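Nitrite oxidoreductase subunit A (Kuenenia stuttgartiensis, PDB 7B04) binds a molybdenum atom, two molecules of the ligand MD1 and an iron/sulfur cluster as a NarG-like member of the molybdopterin oxidoreductase family. Local coordinates at residues Val377-Asp382 with Val449-Val454; Leu392-Pro397 with Gly429-Trp434; Val461-Phe466 with Thr480-Tyr485; Tyr822-Arg827 with Ser1072-Ala1077. One frame throughout, in Å; residues are numbered along the deposited sequence.

All four contacts lie on the same side of the chain's centre, with contacts 1, 2 and 3 centred 33 to 37 Å from it and contact 4 about 22 Å. None contributes a residue to the iron/sulfur cluster pocket. Contact 1 touches each of the others, their centres being about 15 or 16 Å from its own. Arg827 NH2 of contact 4 probably donates to the carbonyl of Lys378; its approach to that of Thr381 is too close to rely on. Asp382 forms a long, weak ion pair with Arg394 of contact 2. Contacts 2 and 3, with centres 13 Å apart, join where Trp434 stacks on Phe466. Phe431 of contact 2 packs on Pro824 and Thr825.

Contact 1 (Val377-Asp382 with Val449-Val454); sequences VKKFTD and VGETLV
Lys379 is stretched out, with chi2, chi3 and chi4 all close to 180°, while Glu451 bends at chi2 (-93°), and in these shapes the two chains run alongside each other until NZ meets the carboxylate. NZ of Lys379 reaches OE2 of Glu451 at 2.9 Å, a salt bridge whose hydrogen bond is weak. A long, flexible lysine suits this place because its methylenes can run along Gly450 before the charge is delivered: CB packs 3.4 Å from CA of Gly450, and CD lies 3.3 Å from its carbonyl O. Phe380 comes to the same glycine with CE1, 3.3 Å from the Gly450 CA, and its ring also meets Val449 obliquely, CD1 to CG2 at 4.0 Å; the flat ring and the branched valine pack apolar surface beside the turn. Positive phi suits glycine at position 450, and its lack of a CB lets the ring lie on CA. Each segment also has a threonine hydroxyl bonded to its own backbone. Thr381 OG1 donates to Lys379 O, in the carbonyl plane on a lone pair, and Thr452 OG1 donates to Val449 O at 3.1 Å. The arrangement is that of a type II' beta turn, Val449 to Thr452, leading into helix 452-455 and set against the chain as it leaves helix 374-378.

Contact 2 (Leu392-Pro397 with Gly429-Trp434); sequences LKRVSP and GDFVVW
The ring of Phe431 meets Arg394 through an aliphatic carbon, not through the charged group: Arg394 CD approaches Phe431 CD1 obliquely at 4.0 Å, and the guanidinium plane is turned 75° from the ring. That suits an arginine, whose methylenes can pack on an aromatic while the polar end serves elsewhere; here NH2 donates to the backbone O of Tyr831. The puckered ring of Pro397 rests on Asp430 and Val432. Its CD sits 3.4 Å from Asp430 O, and its CG lies 3.6 Å from Val432 CG2. Val395 lies crosswise to Val432, CG1 to CB at 3.5 Å, as the backbone directs that CB toward the loop. With CG1 anti to its backbone N (chi1 162°), Val432 sets CG2 beside that N, against Pro397, and CG1 toward Val395 CG1, a task for a compact branched residue. Asp430 is buried but well served: OD1 takes a salt bridge from Arg425 and a bond with Thr445 OG1, and OD2 bonds with Gln407 N and Tyr404 OH. Backbone bonds of Val395 and of Val432 with Leu386 tie both segments to strand 386-388. The whole is a loop packed across the first strand of an antiparallel beta hairpin, 431-435 with 440-444.

Contact 3 (Val461-Phe466 with Thr480-Tyr485); sequences VLEGSF and TLLEMY
Thr480 does two jobs against Leu462 and Gly464: it ends a strand of the 465-469/475-480 hairpin and is the N-cap of helix 481-488. Its OG1 takes part in two bonds, donating to Leu462 O at 2.7 Å and accepting from Glu483 N at 2.8 Å. The first bond leaves the carbonyl plane by 23°; the second is the capping bond that satisfies a first-turn amide, which has no partner of its own within the helix. A threonine fits because one hydroxyl can donate and accept at once, while CG2 adds an apolar contact at the edge of the Phe466 ring. The backbone N of Thr480 is spoken for as well: it donates to Gly464 O at 3.1 Å, with an N-H...O angle of 162°, and the bond runs nearly along the C=O axis. Leu462 O also rests on Leu482 CB, and Leu462 CB meets Leu482 CD1 at 3.9 Å, an apolar patch beside the cap. Gly464 has backbone angles that call for glycine, and no CB to collide with the Phe466 ring; Glu483 CG packs beside its N. Two glutamates end up close together here, but Lys486 NZ forms a salt bridge with OE2 of both Glu463 and Glu483, probably easing their repulsion. Their carboxylate planes are 49° apart, and the two OE2 atoms lie 4.4 Å from each other.

Contact 4 (Tyr822-Arg827 with Ser1072-Ala1077); sequences YTPTGR and SLFHKA
Lys1076 lays its methylenes over one face of the Tyr822 ring, the two side chains running alongside in the same direction. CD makes the contact, over the ring centre, 3.6 Å from the centroid and 13° off the normal, a CH-pi interaction, and CB packs on Tyr822 CB at 3.8 Å. The lysine suits the place because its long alkyl chain is apolar enough for a ring face. Nearby, Phe1074 turns an edge to the backbone of Thr823 and Pro824: Pro824 N lies near the ring plane, 3.5 Å from Phe1074 CD2. The rigid pyrrolidine ring passes the methylene of Phe1074, Pro824 CG to Phe1074 CB at 3.9 Å. Phe1074 is also the centre of an inverse gamma turn, which leads into strand 1075-1076 of a short antiparallel pair with 1083-1084; Phe1083 of the partner strand stacks on it. A further shell fixes the polar ends. The bend of Lys1076 at chi4 (-64°) brings NZ to Ala1077 O at 2.8 Å, and Gly1080 O accepts from it too. On the other segment Thr823 OG1 donates to Arg827 O at 2.7 Å, closing the loop, and Ser409 of subunit B packs on both Tyr822 and Lys1076.

Contact 1 (Val377-Asp382 with Val449-Val454)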
loop_
_atom_site.group_PDB
_atom_site.type_symbol
_atom_site.label_atom_id
_atom_site.label_comp_id
_atom_site.label_asym_id
_atom_site.label_seq_id
_atom_site.Cartn_x
_atom_site.Cartn_y
_atom_site.Cartn_z
ATOM N N VAL B 377 25.851 26.658 -19.318
ATOM C CA VAL B 377 26.371 25.572 -20.135
ATOM C C VAL B 377 27.810 25.820 -20.586
ATOM O O VAL B 377 28.542 24.866 -20.861
ATOM C CB VAL B 377 25.442 25.297 -21.324
ATOM C CG1 VAL B 377 25.686 23.892 -21.810
ATOM C CG2 VAL B 377 24.014 25.399 -20.856
ATOM N N LYS B 378 28.239 27.081 -20.713
ATOM C CA LYS B 378 29.658 27.320 -20.986
ATOM C C LYS B 378 30.492 26.733 -19.859
ATOM O O LYS B 378 31.528 26.105 -20.095
ATOM C CB LYS B 378 29.948 28.823 -21.143
ATOM C CG LYS B 378 30.474 29.218 -22.524
ATOM C CD LYS B 378 29.935 30.576 -22.946
ATOM N N LYS B 379 30.052 26.941 -18.627
ATOM C CA LYS B 379 30.612 26.266 -17.472
ATOM C C LYS B 379 29.823 24.989 -17.186
ATOM O O LYS B 379 28.804 24.696 -17.816
ATOM C CB LYS B 379 30.602 27.173 -16.243
ATOM C CG LYS B 379 30.438 28.646 -16.504
ATOM C CD LYS B 379 30.426 29.401 -15.176
ATOM C CE LYS B 379 30.103 30.867 -15.378
ATOM N NZ LYS B 379 29.978 31.658 -14.119
ATOM N N PHE B 380 30.353 24.188 -16.263
ATOM C CA PHE B 380 29.698 23.002 -15.713
ATOM C C PHE B 380 29.286 21.917 -16.707
ATOM O O PHE B 380 28.781 20.870 -16.288
ATOM C CB PHE B 380 28.427 23.419 -14.966
ATOM C CG PHE B 380 28.653 24.382 -13.837
ATOM C CD1 PHE B 380 29.773 24.292 -13.034
ATOM C CD2 PHE B 380 27.725 25.381 -13.575
ATOM C CE1 PHE B 380 29.965 25.176 -11.989
ATOM C CE2 PHE B 380 27.917 26.271 -12.537
ATOM C CZ PHE B 380 29.040 26.172 -11.747
ATOM N N THR B 381 29.492 22.119 -18.005
ATOM C CA THR B 381 28.964 21.188 -18.994
ATOM C C THR B 381 30.025 20.889 -20.045
ATOM O O THR B 381 30.902 21.714 -20.314
ATOM C CB THR B 381 27.684 21.738 -19.644
ATOM O OG1 THR B 381 26.843 22.301 -18.627
ATOM C CG2 THR B 381 26.916 20.622 -20.326
ATOM N N ASP B 382 29.920 19.707 -20.658
ATOM C CA ASP B 382 30.873 19.294 -21.680
ATOM C C ASP B 382 30.561 19.845 -23.070
ATOM O O ASP B 382 31.345 19.599 -23.992
ATOM C CB ASP B 382 31.000 17.765 -21.718
ATOM C CG ASP B 382 29.783 17.071 -22.301
ATOM O OD1 ASP B 382 28.721 17.709 -22.453
ATOM O OD2 ASP B 382 29.899 15.865 -22.610
ATOM N N VAL B 449 36.438 24.486 -13.972
ATOM C CA VAL B 449 34.987 24.380 -14.216
ATOM C C VAL B 449 34.332 25.503 -13.441
ATOM O O VAL B 449 34.871 25.961 -12.461
ATOM C CB VAL B 449 34.462 23.018 -13.743
ATOM C CG1 VAL B 449 34.310 22.982 -12.242
ATOM C CG2 VAL B 449 33.161 22.660 -14.424
ATOM N N GLY B 450 33.185 25.902 -13.923
ATOM C CA GLY B 450 32.401 26.974 -13.344
ATOM C C GLY B 450 33.109 28.306 -13.474
ATOM O O GLY B 450 33.626 28.669 -14.538
ATOM N N GLU B 451 33.144 29.039 -12.364
ATOM C CA GLU B 451 33.742 30.365 -12.306
ATOM C C GLU B 451 35.263 30.324 -12.322
ATOM O O GLU B 451 35.886 31.393 -12.329
ATOM C CB GLU B 451 33.259 31.082 -11.044
ATOM C CG GLU B 451 31.896 31.736 -11.169
ATOM C CD GLU B 451 31.996 33.188 -11.585
ATOM O OE1 GLU B 451 32.928 33.875 -11.116
ATOM O OE2 GLU B 451 31.142 33.644 -12.373
ATOM N N THR B 452 35.867 29.130 -12.312
ATOM C CA THR B 452 37.317 29.019 -12.446
ATOM C C THR B 452 37.804 29.488 -13.815
ATOM O O THR B 452 38.926 29.995 -13.928
ATOM C CB THR B 452 37.752 27.574 -12.189
ATOM O OG1 THR B 452 37.266 27.150 -10.907
ATOM C CG2 THR B 452 39.269 27.458 -12.212
ATOM N N LEU B 453 36.974 29.355 -14.855
ATOM C CA LEU B 453 37.383 29.809 -16.178
ATOM C C LEU B 453 37.346 31.323 -16.287
ATOM O O LEU B 453 38.122 31.895 -17.057
ATOM C CB LEU B 453 36.515 29.175 -17.273
ATOM C CG LEU B 453 36.595 27.641 -17.274
ATOM C CD1 LEU B 453 35.254 27.075 -17.663
ATOM C CD2 LEU B 453 37.717 27.110 -18.168
ATOM N N VAL B 454 36.424 31.984 -15.587
ATOM C CA VAL B 454 36.392 33.443 -15.628
ATOM C C VAL B 454 37.598 34.008 -14.883
ATOM O O VAL B 454 38.154 35.041 -15.276
ATOM C CB VAL B 454 35.063 33.973 -15.036
ATOM C CG1 VAL B 454 35.090 35.492 -14.912
ATOM C CG2 VAL B 454 33.886 33.526 -15.887
#

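Contact 2 (Leu392-Pro397 with Gly429-Trp434)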
loop_
_atom_site.group_PDB
_atom_site.type_symbol
_atom_site.label_atom_id
_atom_site.label_comp_id
_atom_site.label_asym_id
_atom_site.label_seq_id
_atom_site.Cartn_x
_atom_site.Cartn_y
_atom_site.Cartn_z
ATOM N N LEU B 392 36.374 10.092 -32.806
ATOM C CA LEU B 392 35.171 10.490 -32.074
ATOM C C LEU B 392 35.441 10.733 -30.594
ATOM O O LEU B 392 34.492 10.887 -29.813
ATOM C CB LEU B 392 34.028 9.480 -32.235
ATOM C CG LEU B 392 33.553 9.292 -33.676
ATOM C CD1 LEU B 392 32.620 8.101 -33.775
ATOM C CD2 LEU B 392 32.882 10.559 -34.186
ATOM N N LYS B 393 36.706 10.765 -30.184
ATOM C CA LYS B 393 37.072 11.134 -28.828
ATOM C C LYS B 393 37.150 12.652 -28.728
ATOM O O LYS B 393 37.167 13.363 -29.735
ATOM C CB LYS B 393 38.436 10.562 -28.448
ATOM C CG LYS B 393 38.539 9.078 -28.190
ATOM C CD LYS B 393 39.961 8.787 -27.717
ATOM C CE LYS B 393 40.165 7.344 -27.308
ATOM N NZ LYS B 393 41.551 7.144 -26.801
ATOM N N ARG B 394 37.186 13.159 -27.499
ATOM C CA ARG B 394 37.420 14.584 -27.336
ATOM C C ARG B 394 38.877 14.892 -27.643
ATOM O O ARG B 394 39.777 14.099 -27.350
ATOM C CB ARG B 394 37.075 15.099 -25.942
ATOM C CG ARG B 394 35.745 14.707 -25.374
ATOM C CD ARG B 394 35.857 14.826 -23.875
ATOM N NE ARG B 394 35.034 13.849 -23.191
ATOM C CZ ARG B 394 33.732 13.989 -22.982
ATOM N NH1 ARG B 394 33.097 15.077 -23.397
ATOM N NH2 ARG B 394 33.068 13.037 -22.349
ATOM N N VAL B 395 39.098 16.064 -28.226
ATOM C CA VAL B 395 40.429 16.491 -28.615
ATOM C C VAL B 395 41.303 16.614 -27.375
ATOM O O VAL B 395 40.845 17.034 -26.304
ATOM C CB VAL B 395 40.315 17.826 -29.360
ATOM C CG1 VAL B 395 39.425 18.737 -28.545
ATOM C CG2 VAL B 395 41.678 18.456 -29.615
ATOM N N SER B 396 42.560 16.201 -27.502
ATOM C CA SER B 396 43.494 16.164 -26.394
ATOM C C SER B 396 44.625 17.151 -26.647
ATOM O O SER B 396 45.210 17.142 -27.740
ATOM C CB SER B 396 44.072 14.760 -26.196
ATOM O OG SER B 396 44.930 14.734 -25.069
ATOM N N PRO B 397 44.958 18.018 -25.685
ATOM C CA PRO B 397 46.076 18.951 -25.900
ATOM C C PRO B 397 47.361 18.254 -26.312
ATOM O O PRO B 397 48.169 18.846 -27.031
ATOM C CB PRO B 397 46.215 19.652 -24.538
ATOM C CG PRO B 397 44.899 19.437 -23.851
ATOM C CD PRO B 397 44.423 18.099 -24.315
ATOM N N GLY B 429 43.518 12.525 -18.145
ATOM C CA GLY B 429 44.089 13.547 -19.043
ATOM C C GLY B 429 43.481 14.935 -18.957
ATOM O O GLY B 429 42.872 15.257 -17.956
ATOM N N ASP B 430 43.664 15.711 -20.024
ATOM C CA ASP B 430 43.219 17.116 -20.171
ATOM C C ASP B 430 42.380 17.243 -21.439
ATOM O O ASP B 430 42.408 16.327 -22.243
ATOM C CB ASP B 430 44.432 18.029 -20.274
ATOM C CG ASP B 430 45.062 18.296 -18.931
ATOM O OD1 ASP B 430 44.331 18.285 -17.971
ATOM O OD2 ASP B 430 46.267 18.503 -18.865
ATOM N N PHE B 431 41.619 18.327 -21.583
ATOM C CA PHE B 431 40.752 18.484 -22.739
ATOM C C PHE B 431 40.906 19.880 -23.319
ATOM O O PHE B 431 41.419 20.799 -22.669
ATOM C CB PHE B 431 39.296 18.205 -22.358
ATOM C CG PHE B 431 39.148 17.058 -21.422
ATOM C CD1 PHE B 431 39.171 15.756 -21.888
ATOM C CD2 PHE B 431 39.027 17.274 -20.065
ATOM C CE1 PHE B 431 39.042 14.689 -21.014
ATOM C CE2 PHE B 431 38.901 16.221 -19.189
ATOM C CZ PHE B 431 38.908 14.925 -19.663
ATOM N N VAL B 432 40.359 20.053 -24.517
ATOM C CA VAL B 432 40.575 21.263 -25.292
ATOM C C VAL B 432 39.235 21.949 -25.503
ATOM O O VAL B 432 38.225 21.306 -25.827
ATOM C CB VAL B 432 41.265 20.954 -26.635
ATOM C CG1 VAL B 432 41.099 22.108 -27.622
ATOM C CG2 VAL B 432 42.736 20.640 -26.417
ATOM N N VAL B 433 39.263 23.273 -25.397
ATOM C CA VAL B 433 38.136 24.161 -25.626
ATOM C C VAL B 433 38.649 25.269 -26.526
ATOM O O VAL B 433 39.858 25.490 -26.659
ATOM C CB VAL B 433 37.549 24.752 -24.325
ATOM C CG1 VAL B 433 37.421 23.695 -23.264
ATOM C CG2 VAL B 433 38.431 25.907 -23.846
ATOM N N TRP B 434 37.722 25.905 -27.220
ATOM C CA TRP B 434 38.043 27.055 -28.055
ATOM C C TRP B 434 37.688 28.338 -27.310
ATOM O O TRP B 434 36.503 28.629 -27.107
ATOM C CB TRP B 434 37.295 26.959 -29.384
ATOM C CG TRP B 434 37.699 27.988 -30.390
ATOM C CD1 TRP B 434 37.237 29.265 -30.482
ATOM C CD2 TRP B 434 38.648 27.822 -31.460
ATOM N NE1 TRP B 434 37.840 29.908 -31.536
ATOM C CE2 TRP B 434 38.711 29.047 -32.149
ATOM C CE3 TRP B 434 39.451 26.761 -31.894
ATOM C CZ2 TRP B 434 39.535 29.243 -33.256
ATOM C CZ3 TRP B 434 40.276 26.961 -32.996
ATOM C CH2 TRP B 434 40.311 28.193 -33.662
#

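Contact 3 (Val461-Phe466 with Thr480-Tyr485)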
loop_
_atom_site.group_PDB
_atom_site.type_symbol
_atom_site.label_atom_id
_atom_site.label_comp_id
_atom_site.label_asym_id
_atom_site.label_seq_id
_atom_site.Cartn_x
_atom_site.Cartn_y
_atom_site.Cartn_z
ATOM N N VAL B 461 33.619 28.688 -26.415
ATOM C CA VAL B 461 32.585 28.927 -27.414
ATOM C C VAL B 461 31.725 27.676 -27.526
ATOM O O VAL B 461 32.243 26.557 -27.635
ATOM C CB VAL B 461 33.177 29.317 -28.782
ATOM C CG1 VAL B 461 33.974 30.599 -28.671
ATOM C CG2 VAL B 461 34.034 28.198 -29.364
ATOM N N LEU B 462 30.407 27.869 -27.453
ATOM C CA LEU B 462 29.468 26.761 -27.565
ATOM C C LEU B 462 29.358 26.264 -29.000
ATOM O O LEU B 462 29.183 25.063 -29.219
ATOM C CB LEU B 462 28.104 27.147 -26.981
ATOM C CG LEU B 462 28.210 27.238 -25.449
ATOM C CD1 LEU B 462 26.854 27.475 -24.808
ATOM C CD2 LEU B 462 28.882 25.995 -24.868
ATOM N N GLU B 463 29.382 27.164 -29.978
ATOM C CA GLU B 463 29.241 26.786 -31.376
ATOM C C GLU B 463 30.563 26.943 -32.112
ATOM O O GLU B 463 31.463 27.668 -31.683
ATOM C CB GLU B 463 28.181 27.637 -32.075
ATOM C CG GLU B 463 26.821 27.579 -31.428
ATOM C CD GLU B 463 25.829 28.502 -32.102
ATOM O OE1 GLU B 463 26.159 29.690 -32.301
ATOM O OE2 GLU B 463 24.718 28.036 -32.433
ATOM N N GLY B 464 30.657 26.267 -33.253
ATOM C CA GLY B 464 31.840 26.354 -34.080
ATOM C C GLY B 464 32.348 25.027 -34.607
ATOM O O GLY B 464 32.274 23.992 -33.936
ATOM N N SER B 465 32.867 25.063 -35.830
ATOM C CA SER B 465 33.540 23.935 -36.456
ATOM C C SER B 465 34.888 24.463 -36.908
ATOM O O SER B 465 34.951 25.444 -37.656
ATOM C CB SER B 465 32.746 23.378 -37.641
ATOM O OG SER B 465 31.503 22.849 -37.216
ATOM N N PHE B 466 35.959 23.830 -36.462
ATOM C CA PHE B 466 37.278 24.402 -36.642
ATOM C C PHE B 466 38.160 23.418 -37.384
ATOM O O PHE B 466 37.970 22.200 -37.307
ATOM C CB PHE B 466 37.896 24.764 -35.287
ATOM C CG PHE B 466 37.022 25.658 -34.458
ATOM C CD1 PHE B 466 37.057 27.031 -34.628
ATOM C CD2 PHE B 466 36.143 25.123 -33.530
ATOM C CE1 PHE B 466 36.243 27.856 -33.878
ATOM C CE2 PHE B 466 35.327 25.944 -32.775
ATOM C CZ PHE B 466 35.379 27.313 -32.948
ATOM N N THR B 480 32.370 21.650 -31.895
ATOM C CA THR B 480 31.788 21.602 -30.561
ATOM C C THR B 480 30.765 20.478 -30.449
ATOM O O THR B 480 30.083 20.128 -31.417
ATOM C CB THR B 480 31.130 22.936 -30.205
ATOM O OG1 THR B 480 29.954 23.126 -30.998
ATOM C CG2 THR B 480 32.080 24.098 -30.452
ATOM N N LEU B 481 30.677 19.901 -29.246
ATOM C CA LEU B 481 29.641 18.907 -28.977
ATOM C C LEU B 481 28.260 19.464 -29.284
ATOM O O LEU B 481 27.386 18.745 -29.784
ATOM C CB LEU B 481 29.714 18.436 -27.523
ATOM C CG LEU B 481 28.636 17.422 -27.132
ATOM C CD1 LEU B 481 28.749 16.149 -27.966
ATOM C CD2 LEU B 481 28.690 17.110 -25.643
ATOM N N LEU B 482 28.047 20.750 -29.000
ATOM C CA LEU B 482 26.771 21.374 -29.325
ATOM C C LEU B 482 26.545 21.400 -30.831
ATOM O O LEU B 482 25.433 21.132 -31.304
ATOM C CB LEU B 482 26.721 22.785 -28.743
ATOM C CG LEU B 482 25.345 23.367 -28.424
ATOM C CD1 LEU B 482 25.443 24.336 -27.259
ATOM C CD2 LEU B 482 24.760 24.057 -29.640
ATOM N N GLU B 483 27.585 21.728 -31.604
ATOM C CA GLU B 483 27.481 21.606 -33.054
ATOM C C GLU B 483 27.173 20.171 -33.458
ATOM O O GLU B 483 26.310 19.933 -34.309
ATOM C CB GLU B 483 28.758 22.101 -33.733
ATOM C CG GLU B 483 28.837 23.618 -33.874
ATOM C CD GLU B 483 27.833 24.177 -34.866
ATOM O OE1 GLU B 483 27.501 23.477 -35.846
ATOM O OE2 GLU B 483 27.370 25.320 -34.662
ATOM N N MET B 484 27.916 19.241 -32.870
ATOM C CA MET B 484 27.685 17.812 -33.153
ATOM C C MET B 484 26.268 17.496 -32.680
ATOM O O MET B 484 25.555 16.791 -33.383
ATOM C CB MET B 484 28.704 16.927 -32.440
ATOM C CG MET B 484 30.109 17.069 -32.973
ATOM S SD MET B 484 31.164 15.644 -32.683
ATOM C CE MET B 484 31.296 14.965 -34.326
ATOM N N TYR B 485 25.838 18.051 -31.552
ATOM C CA TYR B 485 24.443 17.761 -31.135
ATOM C C TYR B 485 23.450 18.345 -32.144
ATOM O O TYR B 485 22.436 17.710 -32.417
ATOM C CB TYR B 485 24.194 18.100 -29.667
ATOM C CG TYR B 485 24.205 16.895 -28.764
ATOM C CD1 TYR B 485 23.103 16.075 -28.636
ATOM C CD2 TYR B 485 25.339 16.554 -28.068
ATOM C CE1 TYR B 485 23.119 14.961 -27.821
ATOM C CE2 TYR B 485 25.373 15.439 -27.256
ATOM C CZ TYR B 485 24.264 14.638 -27.130
ATOM O OH TYR B 485 24.339 13.550 -26.322
#

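Contact 4 (Tyr822-Arg827 with Ser1072-Ala1077)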
loop_
_atom_site.group_PDB
_atom_site.type_symbol
_atom_site.label_atom_id
_atom_site.label_comp_id
_atom_site.label_asym_id
_atom_site.label_seq_id
_atom_site.Cartn_x
_atom_site.Cartn_y
_atom_site.Cartn_z
ATOM N N TYR B 822 32.055 14.326 -10.970
ATOM C CA TYR B 822 32.809 13.075 -10.882
ATOM C C TYR B 822 32.867 12.351 -12.223
ATOM O O TYR B 822 32.792 11.121 -12.288
ATOM C CB TYR B 822 32.207 12.174 -9.807
ATOM C CG TYR B 822 32.102 12.833 -8.449
ATOM C CD1 TYR B 822 33.209 12.933 -7.615
ATOM C CD2 TYR B 822 30.898 13.363 -8.004
ATOM C CE1 TYR B 822 33.118 13.537 -6.375
ATOM C CE2 TYR B 822 30.797 13.970 -6.765
ATOM C CZ TYR B 822 31.910 14.055 -5.956
ATOM O OH TYR B 822 31.816 14.658 -4.721
ATOM N N THR B 823 33.008 13.103 -13.303
ATOM C CA THR B 823 33.177 12.606 -14.659
ATOM C C THR B 823 34.636 12.677 -15.074
ATOM O O THR B 823 35.473 13.241 -14.364
ATOM C CB THR B 823 32.314 13.422 -15.624
ATOM O OG1 THR B 823 32.603 14.817 -15.463
ATOM C CG2 THR B 823 30.854 13.178 -15.349
ATOM N N PRO B 824 34.995 12.079 -16.214
ATOM C CA PRO B 824 36.333 12.343 -16.767
ATOM C C PRO B 824 36.600 13.817 -17.032
ATOM O O PRO B 824 37.744 14.264 -16.885
ATOM C CB PRO B 824 36.336 11.525 -18.065
ATOM C CG PRO B 824 35.418 10.394 -17.779
ATOM C CD PRO B 824 34.328 10.961 -16.908
ATOM N N THR B 825 35.581 14.591 -17.405
ATOM C CA THR B 825 35.756 16.016 -17.661
ATOM C C THR B 825 35.472 16.896 -16.452
ATOM O O THR B 825 35.736 18.101 -16.511
ATOM C CB THR B 825 34.852 16.472 -18.816
ATOM O OG1 THR B 825 33.477 16.326 -18.441
ATOM C CG2 THR B 825 35.130 15.661 -20.075
ATOM N N GLY B 826 34.956 16.339 -15.361
ATOM C CA GLY B 826 34.529 17.185 -14.264
ATOM C C GLY B 826 33.298 17.998 -14.577
ATOM O O GLY B 826 33.028 18.992 -13.895
ATOM N N ARG B 827 32.549 17.599 -15.604
ATOM C CA ARG B 827 31.402 18.344 -16.095
ATOM C C ARG B 827 30.269 17.378 -16.391
ATOM O O ARG B 827 30.471 16.168 -16.523
ATOM C CB ARG B 827 31.747 19.132 -17.359
ATOM C CG ARG B 827 32.667 20.304 -17.131
ATOM C CD ARG B 827 33.288 20.739 -18.443
ATOM N NE ARG B 827 34.008 21.997 -18.302
ATOM C CZ ARG B 827 33.505 23.179 -18.634
ATOM N NH1 ARG B 827 34.228 24.272 -18.472
ATOM N NH2 ARG B 827 32.276 23.268 -19.124
ATOM N N SER B 1072 36.338 0.806 -18.310
ATOM C CA SER B 1072 37.005 2.096 -18.464
ATOM C C SER B 1072 36.087 3.272 -18.137
ATOM O O SER B 1072 36.194 4.336 -18.751
ATOM C CB SER B 1072 37.561 2.235 -19.881
ATOM O OG SER B 1072 36.517 2.216 -20.839
ATOM N N LEU B 1073 35.181 3.102 -17.176
ATOM C CA LEU B 1073 34.225 4.146 -16.791
ATOM C C LEU B 1073 34.716 4.861 -15.534
ATOM O O LEU B 1073 34.465 4.424 -14.410
ATOM C CB LEU B 1073 32.824 3.581 -16.594
ATOM C CG LEU B 1073 31.821 4.710 -16.337
ATOM C CD1 LEU B 1073 31.798 5.686 -17.509
ATOM C CD2 LEU B 1073 30.428 4.177 -16.051
ATOM N N PHE B 1074 35.441 5.961 -15.732
ATOM C CA PHE B 1074 35.938 6.783 -14.632
ATOM C C PHE B 1074 34.810 7.445 -13.842
ATOM O O PHE B 1074 34.407 8.568 -14.159
ATOM C CB PHE B 1074 36.880 7.857 -15.179
ATOM C CG PHE B 1074 37.418 8.788 -14.130
ATOM C CD1 PHE B 1074 38.370 8.357 -13.225
ATOM C CD2 PHE B 1074 36.976 10.101 -14.057
ATOM C CE1 PHE B 1074 38.867 9.214 -12.261
ATOM C CE2 PHE B 1074 37.466 10.960 -13.096
ATOM C CZ PHE B 1074 38.414 10.518 -12.198
ATOM N N HIS B 1075 34.260 6.749 -12.852
ATOM C CA HIS B 1075 33.263 7.309 -11.941
ATOM C C HIS B 1075 33.765 7.247 -10.496
ATOM O O HIS B 1075 34.855 6.742 -10.209
ATOM C CB HIS B 1075 31.910 6.611 -12.095
ATOM C CG HIS B 1075 31.968 5.132 -11.900
ATOM N ND1 HIS B 1075 32.495 4.280 -12.845
ATOM C CD2 HIS B 1075 31.558 4.351 -10.874
ATOM C CE1 HIS B 1075 32.410 3.038 -12.408
ATOM N NE2 HIS B 1075 31.846 3.053 -11.213
ATOM N N LYS B 1076 32.948 7.775 -9.584
ATOM C CA LYS B 1076 33.282 7.868 -8.167
ATOM C C LYS B 1076 32.824 6.639 -7.390
ATOM O O LYS B 1076 31.721 6.125 -7.604
ATOM C CB LYS B 1076 32.640 9.114 -7.551
ATOM C CG LYS B 1076 32.799 9.213 -6.038
ATOM C CD LYS B 1076 31.905 10.291 -5.442
ATOM C CE LYS B 1076 32.117 10.421 -3.940
ATOM N NZ LYS B 1076 31.725 9.188 -3.199
ATOM N N ALA B 1077 33.685 6.170 -6.489
ATOM C CA ALA B 1077 33.329 5.063 -5.611
ATOM C C ALA B 1077 32.224 5.486 -4.650
ATOM O O ALA B 1077 32.211 6.614 -4.151
ATOM C CB ALA B 1077 34.554 4.581 -4.835
#